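Local structure of DUF3809 domain-containing protein (Deinococcus radiodurans, 3NQN) at residues P74-L82 with A92-A100. The protein is of unknown function but binds calcium ions, and its DUF3809 family is grouped with the Bet v 1-like proteins. Residues are numbered along the deposited sequence; the frame is centred on the assembly and turned at random.
Sequences PQGAELRPL and AVSGQATAA
Ala92 meets Pro81 near the loop end of an antiparallel beta hairpin, two neighbouring inner strands of an antiparallel sheet consistent with a Bet v 1-like fold; Ala92 CB lies 3.7 Å from Pro81 CB. Val93 turns to the helix-bearing face, loosely beside Leu79 and against Phe111 of strand 104-114. Ser94 stands on the other face, where in one conformer OG lies beside the Pro81 ring. At Gly95 the two strands exchange a pair of backbone hydrogen bonds with Leu79, the shorter running from Leu79 N to Gly95 O at 2.8 Å. Gln96 and Glu78 face one another as a non-hydrogen-bonded pair. Gln96 CG touches Glu78 CG at 3.9 Å, while the carboxylate and amide planes stand 74° apart. Gln96 bends at chi2 (80°), which brings NE2 to donate to a water that also lies within hydrogen-bonding distance of Glu78 OE1 and Leu79 O; NE2 is also hydrogen-bonded to Gln110 OE1 of strand 104-114. Glu78, extended beyond CG, forms a salt bridge with Arg80, NE to OE1 at 2.9 Å and NH2 to OE2, both nitrogens approaching from above the carboxylate plane. Were Glu78 an alanine, the Arg80 guanidinium would probably lose this charge partner and be less firmly fixed in rotation, and the water would lose one possible acceptor. Ala97 repeats the paired bonding with Ala77, both methyls directed to the face covered by helix 18-26. Thr98 rests its CB 4.0 Å from Gln75 CB, opposite Gly76. Beyond that last bridge, Gly76 with Thr98, one further backbone hydrogen bond runs from Ala99 N to Gln75 O over 2.7 Å.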
loop_
_atom_site.group_PDB
_atom_site.type_symbol
_atom_site.label_atom_id
_atom_site.label_comp_id
_atom_site.label_asym_id
_atom_site.label_seq_id
_atom_site.Cartn_x
_atom_site.Cartn_y
_atom_site.Cartn_z
ATOM N N PRO A 74 -28.181 -20.748 -6.903
ATOM C CA PRO A 74 -28.570 -22.088 -7.356
ATOM C C PRO A 74 -27.773 -22.628 -8.557
ATOM O O PRO A 74 -27.511 -23.825 -8.612
ATOM C CB PRO A 74 -30.058 -21.918 -7.694
ATOM C CG PRO A 74 -30.506 -20.852 -6.781
ATOM C CD PRO A 74 -29.357 -19.891 -6.672
ATOM N N GLN A 75 -27.346 -21.757 -9.472
ATOM C CA GLN A 75 -26.586 -22.163 -10.669
ATOM C C GLN A 75 -25.089 -21.877 -10.561
ATOM O O GLN A 75 -24.341 -22.117 -11.503
ATOM C CB GLN A 75 -27.082 -21.408 -11.895
ATOM C CG GLN A 75 -28.542 -21.455 -12.142
ATOM C CD GLN A 75 -28.870 -20.892 -13.490
ATOM O OE1 GLN A 75 -29.290 -19.740 -13.609
ATOM N NE2 GLN A 75 -28.566 -21.652 -14.532
ATOM N N GLY A 76 -24.651 -21.309 -9.442
ATOM C CA GLY A 76 -23.232 -20.967 -9.299
ATOM C C GLY A 76 -22.919 -20.097 -8.098
ATOM O O GLY A 76 -23.108 -20.506 -6.967
ATOM N N ALA A 77 -22.446 -18.886 -8.360
ATOM C CA ALA A 77 -22.043 -17.976 -7.300
ATOM C C ALA A 77 -21.828 -16.592 -7.866
ATOM O O ALA A 77 -21.632 -16.424 -9.084
ATOM C CB ALA A 77 -20.743 -18.474 -6.643
ATOM N N GLU A 78 -21.842 -15.600 -6.983
ATOM C CA GLU A 78 -21.538 -14.219 -7.347
ATOM C C GLU A 78 -20.524 -13.634 -6.389
ATOM O O GLU A 78 -20.363 -14.117 -5.256
ATOM C CB GLU A 78 -22.771 -13.331 -7.211
ATOM C CG GLU A 78 -23.898 -13.614 -8.128
ATOM C CD GLU A 78 -25.086 -12.715 -7.837
ATOM O OE1 GLU A 78 -24.883 -11.483 -7.625
ATOM O OE2 GLU A 78 -26.211 -13.224 -7.824
ATOM N N LEU A 79 -19.858 -12.573 -6.845
ATOM C CA LEU A 79 -19.127 -11.665 -5.962
ATOM C C LEU A 79 -19.902 -10.366 -5.950
ATOM O O LEU A 79 -20.243 -9.821 -7.014
ATOM C CB LEU A 79 -17.710 -11.385 -6.470
ATOM C CG LEU A 79 -16.737 -12.556 -6.504
ATOM C CD1 LEU A 79 -15.390 -12.069 -6.943
ATOM C CD2 LEU A 79 -16.644 -13.249 -5.137
ATOM N N ARG A 80 -20.214 -9.890 -4.759
ATOM C CA ARG A 80 -20.879 -8.612 -4.585
ATOM C C ARG A 80 -19.961 -7.682 -3.776
ATOM O O ARG A 80 -19.539 -8.027 -2.700
ATOM C CB ARG A 80 -22.207 -8.806 -3.899
ATOM C CG ARG A 80 -23.194 -9.526 -4.768
ATOM C CD ARG A 80 -24.526 -9.686 -4.103
ATOM N NE ARG A 80 -25.400 -10.535 -4.907
ATOM C CZ ARG A 80 -26.481 -11.151 -4.443
ATOM N NH1 ARG A 80 -26.841 -11.015 -3.166
ATOM N NH2 ARG A 80 -27.206 -11.901 -5.252
ATOM N N PRO A 81 -19.616 -6.511 -4.352
ATOM C CA PRO A 81 -18.594 -5.627 -3.797
ATOM C C PRO A 81 -18.984 -4.952 -2.514
ATOM O O PRO A 81 -20.152 -4.617 -2.319
ATOM C CB PRO A 81 -18.417 -4.568 -4.898
ATOM C CG PRO A 81 -19.703 -4.525 -5.584
ATOM C CD PRO A 81 -20.207 -5.947 -5.576
ATOM N N LEU A 82 -18.009 -4.780 -1.632
ATOM C CA LEU A 82 -18.214 -4.021 -0.411
ATOM C C LEU A 82 -17.654 -2.621 -0.596
ATOM O O LEU A 82 -16.665 -2.416 -1.307
ATOM C CB LEU A 82 -17.558 -4.714 0.777
ATOM C CG LEU A 82 -18.110 -6.111 1.077
ATOM C CD1 LEU A 82 -17.516 -6.634 2.357
ATOM C CD2 LEU A 82 -19.647 -6.082 1.156
ATOM N N ALA A 92 -14.372 -1.615 -6.826
ATOM C CA ALA A 92 -15.521 -2.507 -6.598
ATOM C C ALA A 92 -15.470 -3.598 -7.661
ATOM O O ALA A 92 -15.579 -3.300 -8.847
ATOM C CB ALA A 92 -16.798 -1.760 -6.729
ATOM N N VAL A 93 -15.289 -4.850 -7.220
ATOM C CA VAL A 93 -15.233 -6.010 -8.100
ATOM C C VAL A 93 -16.508 -6.837 -7.960
ATOM O O VAL A 93 -16.847 -7.313 -6.863
ATOM C CB VAL A 93 -14.028 -6.899 -7.785
ATOM C CG1 VAL A 93 -14.045 -8.181 -8.677
ATOM C CG2 VAL A 93 -12.715 -6.125 -7.987
ATOM N N SER A 94 -17.264 -6.926 -9.039
ATOM C CA SER A 94 -18.503 -7.710 -9.063
ATOM C C SER A 94 -18.358 -8.805 -10.099
ATOM O O SER A 94 -17.629 -8.650 -11.061
ATOM C CB SER A 94 -19.697 -6.837 -9.440
ATOM O OG SER A 94 -19.760 -5.655 -8.678
ATOM N N GLY A 95 -19.049 -9.915 -9.881
ATOM C CA GLY A 95 -19.027 -11.020 -10.821
ATOM C C GLY A 95 -20.172 -11.987 -10.611
ATOM O O GLY A 95 -20.705 -12.135 -9.480
ATOM N N GLN A 96 -20.599 -12.608 -11.703
ATOM C CA GLN A 96 -21.634 -13.606 -11.659
ATOM C C GLN A 96 -21.189 -14.786 -12.517
ATOM O O GLN A 96 -20.604 -14.602 -13.598
ATOM C CB GLN A 96 -22.978 -13.062 -12.166
ATOM C CG GLN A 96 -23.445 -11.703 -11.537
ATOM C CD GLN A 96 -22.750 -10.496 -12.164
ATOM O OE1 GLN A 96 -22.579 -10.434 -13.369
ATOM N NE2 GLN A 96 -22.373 -9.512 -11.328
ATOM N N ALA A 97 -21.451 -15.993 -12.025
ATOM C CA ALA A 97 -21.057 -17.208 -12.716
ATOM C C ALA A 97 -22.162 -18.241 -12.640
ATOM O O ALA A 97 -22.784 -18.442 -11.575
ATOM C CB ALA A 97 -19.757 -17.783 -12.104
ATOM N N THR A 98 -22.398 -18.923 -13.753
ATOM C CA THR A 98 -23.374 -20.008 -13.771
ATOM C C THR A 98 -22.738 -21.236 -14.418
ATOM O O THR A 98 -21.846 -21.112 -15.243
ATOM C CB THR A 98 -24.625 -19.641 -14.553
ATOM O OG1 THR A 98 -24.270 -19.407 -15.919
ATOM C CG2 THR A 98 -25.281 -18.399 -13.971
ATOM N N ALA A 99 -23.164 -22.411 -13.967
ATOM C CA ALA A 99 -22.723 -23.693 -14.518
ATOM C C ALA A 99 -23.972 -24.412 -14.984
ATOM O O ALA A 99 -24.990 -24.450 -14.269
ATOM C CB ALA A 99 -22.010 -24.507 -13.472
ATOM N N ALA A 100 -23.929 -24.924 -16.199
ATOM C CA ALA A 100 -25.091 -25.544 -16.790
ATOM C C ALA A 100 -24.823 -26.996 -17.146
ATOM O O ALA A 100 -23.771 -27.568 -16.786
ATOM C CB ALA A 100 -25.519 -24.766 -18.017
HETATM O O HOH W 1 -22.644 -9.628 -8.441
#